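Local coordinates for protein MmcR (Streptomyces lavendulae, PDB 3GWZ) that transfers the methyl group of S-adenosyl-L-methionine to 6-demethylmitomycins A and B, forming the quinone methoxy group of mitomycins A and B, at residues A[232-235]-A[236-239]; A[42-45]-A[46-49]; A[354-358]-A[359-363]. All blocks are in the same frame, centred on the assembly; numbering follows the deposited sequence.

Contact 1 (A[232-235]-A[236-239]); sequences LERP and PVAE. With SAH (S-adenosyl-L-homocysteine), chain G.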
loop_
_atom_site.group_PDB
_atom_site.type_symbol
_atom_site.label_atom_id
_atom_site.label_comp_id
_atom_site.label_asym_id
_atom_site.label_seq_id
_atom_site.Cartn_x
_atom_site.Cartn_y
_atom_site.Cartn_z
ATOM N N LEU A 232 -23.708 -20.209 4.757
ATOM C CA LEU A 232 -24.812 -20.059 3.817
ATOM C C LEU A 232 -24.877 -18.612 3.333
ATOM O O LEU A 232 -24.973 -17.699 4.142
ATOM C CB LEU A 232 -26.125 -20.431 4.514
ATOM C CG LEU A 232 -27.470 -20.073 3.876
ATOM C CD1 LEU A 232 -27.611 -20.711 2.513
ATOM C CD2 LEU A 232 -28.605 -20.517 4.791
ATOM N N GLU A 233 -24.832 -18.411 2.018
ATOM C CA GLU A 233 -24.912 -17.068 1.425
ATOM C C GLU A 233 -25.492 -17.123 0.015
ATOM O O GLU A 233 -25.541 -18.194 -0.609
ATOM C CB GLU A 233 -23.522 -16.405 1.357
ATOM C CG GLU A 233 -23.243 -15.396 2.466
ATOM C CD GLU A 233 -24.040 -14.125 2.301
ATOM O OE1 GLU A 233 -24.664 -13.949 1.235
ATOM O OE2 GLU A 233 -24.047 -13.303 3.234
ATOM N N ARG A 234 -25.923 -15.963 -0.481
ATOM C CA ARG A 234 -26.262 -15.811 -1.893
ATOM C C ARG A 234 -25.095 -16.304 -2.750
ATOM O O ARG A 234 -23.926 -16.055 -2.433
ATOM C CB ARG A 234 -26.555 -14.344 -2.223
ATOM C CG ARG A 234 -27.590 -13.695 -1.320
ATOM C CD ARG A 234 -28.009 -12.344 -1.882
ATOM N NE ARG A 234 -26.968 -11.320 -1.728
ATOM C CZ ARG A 234 -26.925 -10.188 -2.428
ATOM N NH1 ARG A 234 -27.839 -9.949 -3.366
ATOM N NH2 ARG A 234 -25.957 -9.302 -2.214
ATOM N N PRO A 235 -25.408 -16.998 -3.848
ATOM C CA PRO A 235 -24.387 -17.683 -4.654
ATOM C C PRO A 235 -23.121 -16.871 -4.972
ATOM O O PRO A 235 -22.020 -17.395 -4.777
ATOM C CB PRO A 235 -25.148 -18.051 -5.933
ATOM C CG PRO A 235 -26.547 -18.290 -5.452
ATOM C CD PRO A 235 -26.776 -17.290 -4.323
ATOM N N PRO A 236 -23.258 -15.627 -5.463
ATOM C CA PRO A 236 -22.030 -14.870 -5.752
ATOM C C PRO A 236 -21.219 -14.573 -4.493
ATOM O O PRO A 236 -19.990 -14.627 -4.516
ATOM C CB PRO A 236 -22.545 -13.552 -6.344
ATOM C CG PRO A 236 -23.978 -13.792 -6.678
ATOM C CD PRO A 236 -24.473 -14.841 -5.734
ATOM N N VAL A 237 -21.911 -14.240 -3.409
ATOM C CA VAL A 237 -21.251 -13.897 -2.158
ATOM C C VAL A 237 -20.618 -15.149 -1.559
ATOM O O VAL A 237 -19.520 -15.100 -0.999
ATOM C CB VAL A 237 -22.263 -13.270 -1.163
ATOM C CG1 VAL A 237 -21.568 -12.818 0.098
ATOM C CG2 VAL A 237 -22.997 -12.093 -1.833
ATOM N N ALA A 238 -21.308 -16.278 -1.693
ATOM C CA ALA A 238 -20.791 -17.546 -1.178
ATOM C C ALA A 238 -19.416 -17.868 -1.765
ATOM O O ALA A 238 -18.534 -18.375 -1.067
ATOM C CB ALA A 238 -21.767 -18.678 -1.459
ATOM N N GLU A 239 -19.233 -17.577 -3.048
ATOM C CA GLU A 239 -17.935 -17.816 -3.687
ATOM C C GLU A 239 -16.847 -16.911 -3.116
ATOM O O GLU A 239 -15.691 -17.319 -2.979
ATOM C CB GLU A 239 -18.031 -17.667 -5.208
ATOM C CG GLU A 239 -18.870 -18.765 -5.873
ATOM C CD GLU A 239 -18.467 -20.166 -5.420
ATOM O OE1 GLU A 239 -17.257 -20.481 -5.462
ATOM O OE2 GLU A 239 -19.361 -20.949 -5.021
HETATM N N SAH G . -23.260 -11.770 8.311
HETATM C CA SAH G . -22.358 -10.891 7.490
HETATM C CB SAH G . -23.092 -10.092 6.395
HETATM C CG SAH G . -24.209 -9.142 6.868
HETATM S SD SAH G . -24.882 -8.187 5.514
HETATM C C SAH G . -21.630 -9.942 8.399
HETATM O O SAH G . -20.625 -9.352 7.988
HETATM O OXT SAH G . -22.015 -9.748 9.560
HETATM C "C5'" SAH G . -26.331 -9.159 5.150
HETATM C "C4'" SAH G . -26.058 -10.367 4.230
HETATM O "O4'" SAH G . -27.260 -11.098 3.892
HETATM C "C3'" SAH G . -25.385 -10.062 2.888
HETATM O "O3'" SAH G . -24.078 -10.658 2.875
HETATM C "C2'" SAH G . -26.262 -10.718 1.818
HETATM O "O2'" SAH G . -25.521 -11.419 0.811
HETATM C "C1'" SAH G . -27.040 -11.737 2.617
HETATM N N9 SAH G . -28.368 -12.082 2.062
HETATM C C8 SAH G . -29.332 -11.213 1.682
HETATM N N7 SAH G . -30.433 -11.881 1.255
HETATM C C5 SAH G . -30.170 -13.204 1.381
HETATM C C6 SAH G . -30.902 -14.460 1.126
HETATM N N6 SAH G . -32.164 -14.395 0.638
HETATM N N1 SAH G . -30.270 -15.638 1.384
HETATM C C2 SAH G . -29.019 -15.675 1.867
HETATM N N3 SAH G . -28.293 -14.567 2.127
HETATM C C4 SAH G . -28.811 -13.332 1.910
HETATM O O HOH W 1 -22.021 -19.950 -5.375
#
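Glu-233 and Val-237 meet where strand 228-233 hands over to helix 235-247: the valine lies against the carboxylate, its CB 3.5 Å from Glu-233 OE1, and the two side chains cross at a slant. Glu-233 bends at its second torsion (chi2 -71°), which turns the carboxylate alongside Val-237 and presents both oxygens to the ribose of S-adenosyl-L-homocysteine. Glu-233 OE1 accepts from O2' of the cofactor product and Glu-233 OE2 from O3', each at 2.7 Å. The backbone N of Arg-234 also donates to Glu-233 OE1, at 2.9 Å and from the anti side, tilted 25° out of the carboxylate plane, so the carboxylate is gripped from its own chain too; Gly-212 N holds OE2.

Arg-234, the N-cap residue, brings its CG to 3.5 Å from C4 of the adenine, then kinks at chi3 (-73°) to bring NE within 2.9 Å of O2'. That hydroxyl thus donates to Glu-233 and accepts from Arg-234, while Trp-166 O and Thr-169 OG1 hold the far end of the guanidinium. Val-237 CG2 closes in on the same O2' at 3.7 Å. Behind them the first helical turn is secured by Ala-238 N bonding Arg-234 O at 2.7 Å.

An acidic residue at the end of the second strand, hydrogen-bonded through its two oxygens to both ribose hydroxyls, is the hallmark of the cofactor site in class I Rossmann-like methyltransferases.

Contact 2 (A[42-45]-A[46-49]); sequences VNDI and LQGA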
loop_
_atom_site.group_PDB
_atom_site.type_symbol
_atom_site.label_atom_id
_atom_site.label_comp_id
_atom_site.label_asym_id
_atom_site.label_seq_id
_atom_site.Cartn_x
_atom_site.Cartn_y
_atom_site.Cartn_z
ATOM N N VAL A 42 -27.019 25.308 12.686
ATOM C CA VAL A 42 -27.831 24.558 11.732
ATOM C C VAL A 42 -27.233 24.634 10.329
ATOM O O VAL A 42 -27.228 23.646 9.592
ATOM C CB VAL A 42 -29.294 25.048 11.721
ATOM C CG1 VAL A 42 -30.102 24.318 10.644
ATOM C CG2 VAL A 42 -29.932 24.852 13.098
ATOM N N ASN A 43 -26.711 25.797 9.955
ATOM C CA ASN A 43 -26.085 25.926 8.645
ATOM C C ASN A 43 -24.883 25.002 8.517
ATOM O O ASN A 43 -24.618 24.465 7.440
ATOM C CB ASN A 43 -25.669 27.375 8.361
ATOM C CG ASN A 43 -25.525 27.656 6.874
ATOM O OD1 ASN A 43 -26.445 27.414 6.097
ATOM N ND2 ASN A 43 -24.363 28.158 6.471
ATOM N N ASP A 44 -24.139 24.827 9.607
ATOM C CA ASP A 44 -23.001 23.908 9.593
ATOM C C ASP A 44 -23.489 22.494 9.313
ATOM O O ASP A 44 -22.827 21.716 8.614
ATOM C CB ASP A 44 -22.249 23.916 10.929
ATOM C CG ASP A 44 -21.365 25.144 11.105
ATOM O OD1 ASP A 44 -21.118 25.866 10.114
ATOM O OD2 ASP A 44 -20.912 25.376 12.246
ATOM N N ILE A 45 -24.643 22.152 9.872
ATOM C CA ILE A 45 -25.215 20.833 9.617
ATOM C C ILE A 45 -25.504 20.654 8.125
ATOM O O ILE A 45 -25.151 19.632 7.538
ATOM C CB ILE A 45 -26.497 20.579 10.442
ATOM C CG1 ILE A 45 -26.167 20.534 11.937
ATOM C CG2 ILE A 45 -27.170 19.271 9.992
ATOM C CD1 ILE A 45 -27.406 20.485 12.854
ATOM N N LEU A 46 -26.134 21.651 7.506
ATOM C CA LEU A 46 -26.445 21.568 6.084
ATOM C C LEU A 46 -25.171 21.441 5.250
ATOM O O LEU A 46 -25.113 20.640 4.315
ATOM C CB LEU A 46 -27.250 22.792 5.621
ATOM C CG LEU A 46 -28.560 23.093 6.348
ATOM C CD1 LEU A 46 -29.179 24.366 5.803
ATOM C CD2 LEU A 46 -29.525 21.923 6.204
ATOM N N GLN A 47 -24.158 22.238 5.584
ATOM C CA GLN A 47 -22.897 22.211 4.844
ATOM C C GLN A 47 -22.157 20.898 5.051
ATOM O O GLN A 47 -21.318 20.519 4.236
ATOM C CB GLN A 47 -22.018 23.415 5.206
ATOM C CG GLN A 47 -22.557 24.720 4.613
ATOM C CD GLN A 47 -21.682 25.929 4.896
ATOM O OE1 GLN A 47 -20.829 25.907 5.778
ATOM N NE2 GLN A 47 -21.915 27.005 4.152
ATOM N N GLY A 48 -22.489 20.203 6.134
ATOM C CA GLY A 48 -21.933 18.886 6.400
ATOM C C GLY A 48 -22.172 17.868 5.292
ATOM O O GLY A 48 -21.383 16.939 5.127
ATOM N N ALA A 49 -23.250 18.026 4.527
ATOM C CA ALA A 49 -23.499 17.131 3.398
ATOM C C ALA A 49 -22.393 17.276 2.363
ATOM O O ALA A 49 -21.916 16.303 1.798
ATOM C CB ALA A 49 -24.865 17.430 2.755
HETATM O O HOH W 2 -21.978 27.606 8.358
HETATM O O HOH W 3 -19.724 24.494 7.830
#
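Asn-43 and Gln-47 stand one turn apart on the long helix 32-61 of the O-methyltransferase dimerisation domain, where the i to i+4 bonds run as far as Gly-48 and the ladder then begins to slip to i+3. Gln-47 N donates to Asn-43 O at 2.9 Å, and Leu-46 N to Val-42 O at 3.1 Å. At Gly-48 the pattern is shared: its N bonds Asp-44 O at 2.9 Å and, weakly, Ile-45 O one residue on.

The polar side chains line up on one flank. Asn-43 ND2 comes within 3.6 Å of Gln-47 NE2, with the amide planes turned 51° apart; as both atoms are donors, they are neighbours without being partners, and water does the linking. One water accepts from Asn-43 ND2 and lies near both Asp-44 OD1 and Gln-47 OE1, although its protons cannot serve every acceptor around it. Next to Gln-47 round the helix, Leu-46 sets its CG 3.6 Å from Val-42 O.

The second subunit of the homodimer covers much of this turn: its Val-127 packs on Val-42, its Lys-51 on Ile-45, its Gln-134 on Leu-46 and its Phe-320 on Gln-47. The Asp-44 carboxylate and the Gln-47 amide are tied together by a second water, which donates to Asp-44 OD1 at 3.0 Å and to Gln-47 OE1 at 2.7 Å.

Contact 3 (A[354-358]-A[359-363]); sequences LPCGA and GPVRI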
loop_
_atom_site.group_PDB
_atom_site.type_symbol
_atom_site.label_atom_id
_atom_site.label_comp_id
_atom_site.label_asym_id
_atom_site.label_seq_id
_atom_site.Cartn_x
_atom_site.Cartn_y
_atom_site.Cartn_z
ATOM N N LEU A 354 -25.552 -11.210 25.646
ATOM C CA LEU A 354 -24.184 -10.957 26.076
ATOM C C LEU A 354 -23.602 -9.748 25.355
ATOM O O LEU A 354 -23.947 -9.475 24.199
ATOM C CB LEU A 354 -23.321 -12.187 25.784
ATOM C CG LEU A 354 -23.945 -13.503 26.247
ATOM C CD1 LEU A 354 -23.376 -14.695 25.489
ATOM C CD2 LEU A 354 -23.753 -13.661 27.749
ATOM N N PRO A 355 -22.709 -9.019 26.034
ATOM C CA PRO A 355 -22.050 -7.870 25.415
ATOM C C PRO A 355 -21.045 -8.348 24.380
ATOM O O PRO A 355 -20.513 -9.450 24.484
ATOM C CB PRO A 355 -21.327 -7.207 26.589
ATOM C CG PRO A 355 -21.101 -8.296 27.563
ATOM C CD PRO A 355 -22.215 -9.287 27.395
ATOM N N CYS A 356 -20.799 -7.526 23.374
ATOM C CA CYS A 356 -19.873 -7.893 22.325
ATOM C C CYS A 356 -19.132 -6.643 21.873
ATOM O O CYS A 356 -19.615 -5.896 21.022
ATOM C CB CYS A 356 -20.635 -8.528 21.163
ATOM S SG CYS A 356 -19.578 -9.255 19.938
ATOM N N GLY A 357 -17.954 -6.418 22.448
ATOM C CA GLY A 357 -17.149 -5.260 22.108
ATOM C C GLY A 357 -17.903 -3.957 22.288
ATOM O O GLY A 357 -19.008 -3.939 22.831
ATOM N N ALA A 358 -17.303 -2.864 21.829
ATOM C CA ALA A 358 -17.921 -1.548 21.938
ATOM C C ALA A 358 -19.077 -1.399 20.954
ATOM O O ALA A 358 -19.210 -2.182 20.014
ATOM C CB ALA A 358 -16.886 -0.456 21.714
ATOM N N GLY A 359 -19.910 -0.387 21.177
ATOM C CA GLY A 359 -21.049 -0.133 20.315
ATOM C C GLY A 359 -22.328 -0.749 20.848
ATOM O O GLY A 359 -22.422 -1.087 22.028
ATOM N N PRO A 360 -23.318 -0.895 19.972
ATOM C CA PRO A 360 -24.604 -1.475 20.356
ATOM C C PRO A 360 -24.689 -2.971 20.071
ATOM O O PRO A 360 -25.722 -3.568 20.339
ATOM C CB PRO A 360 -25.600 -0.749 19.447
ATOM C CG PRO A 360 -24.776 0.005 18.432
ATOM C CD PRO A 360 -23.349 -0.365 18.603
ATOM N N VAL A 361 -23.640 -3.570 19.524
ATOM C CA VAL A 361 -23.738 -4.977 19.152
ATOM C C VAL A 361 -23.876 -5.860 20.381
ATOM O O VAL A 361 -23.120 -5.722 21.339
ATOM C CB VAL A 361 -22.518 -5.464 18.364
ATOM C CG1 VAL A 361 -22.705 -6.939 17.997
ATOM C CG2 VAL A 361 -22.315 -4.623 17.118
ATOM N N ARG A 362 -24.836 -6.776 20.350
ATOM C CA ARG A 362 -24.967 -7.758 21.422
ATOM C C ARG A 362 -25.159 -9.142 20.832
ATOM O O ARG A 362 -25.565 -9.277 19.678
ATOM C CB ARG A 362 -26.132 -7.411 22.362
ATOM C CG ARG A 362 -25.834 -6.245 23.302
ATOM C CD ARG A 362 -26.871 -6.105 24.409
ATOM N NE ARG A 362 -26.720 -7.104 25.470
ATOM C CZ ARG A 362 -25.860 -6.999 26.481
ATOM N NH1 ARG A 362 -25.052 -5.952 26.568
ATOM N NH2 ARG A 362 -25.798 -7.947 27.406
ATOM N N ILE A 363 -24.854 -10.165 21.624
ATOM C CA ILE A 363 -25.108 -11.539 21.226
ATOM C C ILE A 363 -26.346 -12.006 21.973
ATOM O O ILE A 363 -26.338 -12.063 23.197
ATOM C CB ILE A 363 -23.928 -12.467 21.598
ATOM C CG1 ILE A 363 -22.665 -12.060 20.846
ATOM C CG2 ILE A 363 -24.274 -13.932 21.293
ATOM C CD1 ILE A 363 -21.383 -12.565 21.491
HETATM O O HOH W 4 -21.816 -4.888 23.470
#
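The beta hairpin of strands 348-355 and 361-368, at one edge of the seven-stranded methyltransferase sheet, turns round here through a loop. Its last hydrogen-bonded antiparallel pair is Leu-354 and Ile-363: Leu-354 N reaches Ile-363 O at 2.7 Å, and Ile-363 N returns the bond to Leu-354 O at 2.8 Å. Pro-355, having no N-H to give, faces Arg-362 in the final, non-hydrogen-bonded pair before the loop.

Beyond that pair the strands part and a water takes over. It accepts from Cys-356 N and donates to Gly-357 O and to Val-361 O, the last at 2.6 Å, so three backbone groups at the mouth of the loop are satisfied by one molecule. Gly-357 and Gly-359 carry the loop round with positive phi angles.

Cys-356 sits over the strand opposite. Cys-356 SG, swung away from the backbone N (chi1 -171°), lies 4.1 Å from Ile-363 CD1, while Cys-356 CB is the same distance from Val-361 CG1. Helix 173-197 covers these residues, through Val-194 on Cys-356 and Ala-197 on Ile-363; Val-361 also touches the substrate-binding Asn-308.

Arg-362 bends at chi3 (76°) and brings its guanidinium to the Leu-354 to Pro-355 peptide link, with NH2 3.5 Å from Pro-355 N. Arg-362 NE is hydrogen-bonded to Ser-353 OG. The chemistry is therefore split: apolar contact beneath the helix, and a guanidinium set with one face over the tertiary amide of Leu-354 and Pro-355, which is offset toward its rim, and tied to Ser-353 of strand 348-355.

How the contacts relate
Contacts 1 and 3 reach the same seven-stranded sheet, one at the C-terminal end of a parallel strand, the other at the turn of the antiparallel edge hairpin; their centres lie about 26 Å apart. Contact 2 belongs to the dimerisation domain, about 40 Å from contact 1 between centres. Contact 1 has four of its seven touching residues buried, against cofactor and neighbouring helices; contact 2 is covered by the second subunit; contact 3 lies under helix 173-197 on one side but exposes Pro-355 and the loop residues Gly-357, Ala-358 and Gly-359. Charged groups grip a ligand in contact 1, whereas waters bridge side chains in contact 2 and backbone groups in contact 3.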